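Local coordinates for cyclic di-GMP receptor atypical PilZ domain-containing protein (Xanthomonas campestris pv. campestris, PDB 3PH1) that is of undetermined function, though its atypical PilZ fold is consistent with a role in cyclic di-GMP reception, at residues E17-T22 and T103-V108. Residues are numbered along the deposited sequence; the frame is centred on the assembly and turned at random.
Sequences ELFADT and TVHWSV
Phe-19 and Ser-107 join the C-terminal end of helix 12-19 to the end of strand 101-106, part of the six-stranded antiparallel barrel of this atypical PilZ fold. The tight part is the phenyl ring. ND1 of His-105 sits 3.4 Å above one face, over the ring centre, while CB of the preceding Leu-18, from the ring's own helix, lies over the opposite face, 3.9 Å above the ring plane. The imidazole does not lie flat on the phenyl: the two planes meet at 49° with centroids 4.2 Å apart, an oblique aromatic pair. CG of His-105 is roughly anti to the backbone N (chi1 -150°), which carries the imidazole across to Phe-19. The far end of the phenyl, at CZ, comes 3.2 Å from the backbone O of His-105, and Ser-107 CB lies at the ring edge, 3.8 Å from CD1. Arg-112 of the adjoining strand 110-115 touches both aromatic side chains. Beyond the ring the chain leaves the helix at Ala-20 and reverses through a type II beta turn from Phe-19 to Thr-22. This is the looser side: Ala-20 and the exposed Asp-21 stand clear of the strand, and Thr-22 merely brushes it, OG1 being 4.2 Å from Ser-107 CB. Arg-109 closes this end: its NH1 hydrogen-bonds to the carbonyl of Ala-20 and its backbone N to Ser-107 OG. That hydroxyl also donates to Leu-18 O at 2.8 Å, a hydrogen bond of ordinary length that meets the C=O at 143° with the donor tilted well off the carbonyl plane.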
ATOM      1  N   GLU C  17     -38.074  12.718  13.015  1.00 30.55           N
ATOM      2  CA  GLU C  17     -37.194  13.628  12.301  1.00 30.74           C
ATOM      3  C   GLU C  17     -36.233  12.904  11.362  1.00 28.62           C
ATOM      4  O   GLU C  17     -36.061  13.294  10.218  1.00 26.23           O
ATOM      5  CB  GLU C  17     -36.375  14.470  13.280  1.00 33.81           C
ATOM      6  CG  GLU C  17     -35.491  15.507  12.578  1.00 38.73           C
ATOM      7  CD  GLU C  17     -34.771  16.428  13.540  1.00 40.69           C
ATOM      8  OE1 GLU C  17     -35.388  16.841  14.547  1.00 42.45           O
ATOM      9  OE2 GLU C  17     -33.592  16.754  13.284  1.00 43.54           O
ATOM     10  N   LEU C  18     -35.611  11.844  11.862  1.00 26.78           N
ATOM     11  CA  LEU C  18     -34.630  11.091  11.092  1.00 26.76           C
ATOM     12  C   LEU C  18     -35.152  10.101  10.055  1.00 26.47           C
ATOM     13  O   LEU C  18     -34.562   9.963   8.985  1.00 27.04           O
ATOM     14  CB  LEU C  18     -33.686  10.346  12.046  1.00 24.59           C
ATOM     15  CG  LEU C  18     -32.830  11.176  13.019  1.00 25.02           C
ATOM     16  CD1 LEU C  18     -32.018  10.231  13.914  1.00 21.71           C
ATOM     17  CD2 LEU C  18     -31.913  12.119  12.253  1.00 21.16           C
ATOM     18  N   PHE C  19     -36.260   9.431  10.355  1.00 26.95           N
ATOM     19  CA  PHE C  19     -36.769   8.406   9.462  1.00 27.89           C
ATOM     20  C   PHE C  19     -38.100   8.577   8.732  1.00 30.04           C
ATOM     21  O   PHE C  19     -38.371   7.827   7.795  1.00 29.02           O
ATOM     22  CB  PHE C  19     -36.803   7.081  10.219  1.00 29.32           C
ATOM     23  CG  PHE C  19     -35.551   6.804  11.000  1.00 29.94           C
ATOM     24  CD1 PHE C  19     -34.329   6.645  10.349  1.00 29.43           C
ATOM     25  CD2 PHE C  19     -35.590   6.707  12.391  1.00 30.18           C
ATOM     26  CE1 PHE C  19     -33.163   6.392  11.070  1.00 29.71           C
ATOM     27  CE2 PHE C  19     -34.429   6.455  13.126  1.00 29.03           C
ATOM     28  CZ  PHE C  19     -33.211   6.295  12.456  1.00 29.98           C
ATOM     29  N   ALA C  20     -38.938   9.525   9.139  1.00 28.46           N
ATOM     30  CA  ALA C  20     -40.219   9.682   8.458  1.00 30.08           C
ATOM     31  C   ALA C  20     -40.051  10.159   7.011  1.00 30.80           C
ATOM     32  O   ALA C  20     -39.320  11.118   6.738  1.00 30.09           O
ATOM     33  CB  ALA C  20     -41.121  10.654   9.229  1.00 30.04           C
ATOM     34  N   ASP C  21     -40.718   9.470   6.089  1.00 29.80           N
ATOM     35  CA  ASP C  21     -40.696   9.821   4.665  1.00 31.10           C
ATOM     36  C   ASP C  21     -39.346   9.759   3.926  1.00 30.79           C
ATOM     37  O   ASP C  21     -39.114  10.520   2.986  1.00 29.15           O
ATOM     38  CB  ASP C  21     -41.327  11.210   4.451  1.00 32.40           C
ATOM     39  CG  ASP C  21     -42.761  11.289   4.962  1.00 34.00           C
ATOM     40  OD1 ASP C  21     -43.463  10.265   4.914  1.00 33.99           O
ATOM     41  OD2 ASP C  21     -43.193  12.375   5.398  1.00 36.30           O
ATOM     42  N   THR C  22     -38.464   8.860   4.358  1.00 31.18           N
ATOM     43  CA  THR C  22     -37.178   8.645   3.694  1.00 32.41           C
ATOM     44  C   THR C  22     -36.788   7.208   3.897  1.00 31.14           C
ATOM     45  O   THR C  22     -37.181   6.578   4.880  1.00 30.19           O
ATOM     46  CB  THR C  22     -36.011   9.506   4.243  1.00 34.54           C
ATOM     47  OG1 THR C  22     -35.952   9.407   5.675  1.00 37.09           O
ATOM     48  CG2 THR C  22     -36.169  10.943   3.807  1.00 38.54           C
ATOM     49  N   THR C 103     -26.893  -3.348  15.781  1.00 35.02           N
ATOM     50  CA  THR C 103     -28.050  -3.154  14.936  1.00 35.63           C
ATOM     51  C   THR C 103     -28.313  -1.662  14.944  1.00 33.64           C
ATOM     52  O   THR C 103     -28.350  -1.034  16.002  1.00 34.36           O
ATOM     53  CB  THR C 103     -29.258  -3.919  15.478  1.00 37.25           C
ATOM     54  OG1 THR C 103     -28.902  -5.300  15.628  1.00 39.58           O
ATOM     55  CG2 THR C 103     -30.432  -3.806  14.519  1.00 36.94           C
ATOM     56  N   VAL C 104     -28.469  -1.095  13.757  1.00 31.55           N
ATOM     57  CA  VAL C 104     -28.684   0.334  13.623  1.00 29.90           C
ATOM     58  C   VAL C 104     -29.809   0.636  12.633  1.00 30.59           C
ATOM     59  O   VAL C 104     -30.178  -0.216  11.822  1.00 31.43           O
ATOM     60  CB  VAL C 104     -27.382   1.022  13.123  1.00 30.06           C
ATOM     61  CG1 VAL C 104     -26.199   0.576  13.976  1.00 28.10           C
ATOM     62  CG2 VAL C 104     -27.125   0.669  11.644  1.00 29.41           C
ATOM     63  N   HIS C 105     -30.355   1.846  12.722  1.00 27.80           N
ATOM     64  CA  HIS C 105     -31.393   2.289  11.815  1.00 27.42           C
ATOM     65  C   HIS C 105     -30.764   3.495  11.144  1.00 25.46           C
ATOM     66  O   HIS C 105     -30.572   4.543  11.759  1.00 27.53           O
ATOM     67  CB  HIS C 105     -32.673   2.676  12.557  1.00 30.18           C
ATOM     68  CG  HIS C 105     -33.916   2.460  11.747  1.00 34.01           C
ATOM     69  ND1 HIS C 105     -35.056   3.218  11.909  1.00 38.17           N
ATOM     70  CD2 HIS C 105     -34.190   1.579  10.755  1.00 35.27           C
ATOM     71  CE1 HIS C 105     -35.975   2.815  11.049  1.00 37.45           C
ATOM     72  NE2 HIS C 105     -35.475   1.821  10.339  1.00 36.14           N
ATOM     73  N   TRP C 106     -30.466   3.334   9.865  1.00 24.85           N
ATOM     74  CA  TRP C 106     -29.768   4.340   9.083  1.00 23.14           C
ATOM     75  C   TRP C 106     -30.551   4.958   7.922  1.00 24.25           C
ATOM     76  O   TRP C 106     -31.134   4.246   7.104  1.00 25.81           O
ATOM     77  CB  TRP C 106     -28.483   3.674   8.561  1.00 21.48           C
ATOM     78  CG  TRP C 106     -27.449   4.539   7.935  1.00 20.67           C
ATOM     79  CD1 TRP C 106     -27.344   5.901   8.001  1.00 20.65           C
ATOM     80  CD2 TRP C 106     -26.300   4.083   7.207  1.00 20.69           C
ATOM     81  NE1 TRP C 106     -26.204   6.320   7.365  1.00 20.53           N
ATOM     82  CE2 TRP C 106     -25.542   5.224   6.866  1.00 21.38           C
ATOM     83  CE3 TRP C 106     -25.839   2.819   6.810  1.00 20.03           C
ATOM     84  CZ2 TRP C 106     -24.333   5.140   6.143  1.00 20.78           C
ATOM     85  CZ3 TRP C 106     -24.642   2.734   6.088  1.00 21.27           C
ATOM     86  CH2 TRP C 106     -23.905   3.889   5.762  1.00 19.71           C
ATOM     87  N   SER C 107     -30.542   6.285   7.855  1.00 22.50           N
ATOM     88  CA  SER C 107     -31.188   7.022   6.767  1.00 23.19           C
ATOM     89  C   SER C 107     -30.190   8.105   6.332  1.00 21.54           C
ATOM     90  O   SER C 107     -29.124   8.249   6.920  1.00 22.29           O
ATOM     91  CB  SER C 107     -32.502   7.679   7.224  1.00 21.69           C
ATOM     92  OG  SER C 107     -32.264   8.932   7.854  1.00 22.00           O
ATOM     93  N   VAL C 108     -30.542   8.852   5.297  1.00 21.48           N
ATOM     94  CA  VAL C 108     -29.697   9.907   4.781  1.00 22.47           C
ATOM     95  C   VAL C 108     -29.547  11.036   5.801  1.00 23.21           C
ATOM     96  O   VAL C 108     -28.559  11.770   5.784  1.00 25.54           O
ATOM     97  CB  VAL C 108     -30.304  10.494   3.477  1.00 23.38           C
ATOM     98  CG1 VAL C 108     -31.620  11.188   3.788  1.00 26.46           C
ATOM     99  CG2 VAL C 108     -29.343  11.471   2.831  1.00 25.03           C
TER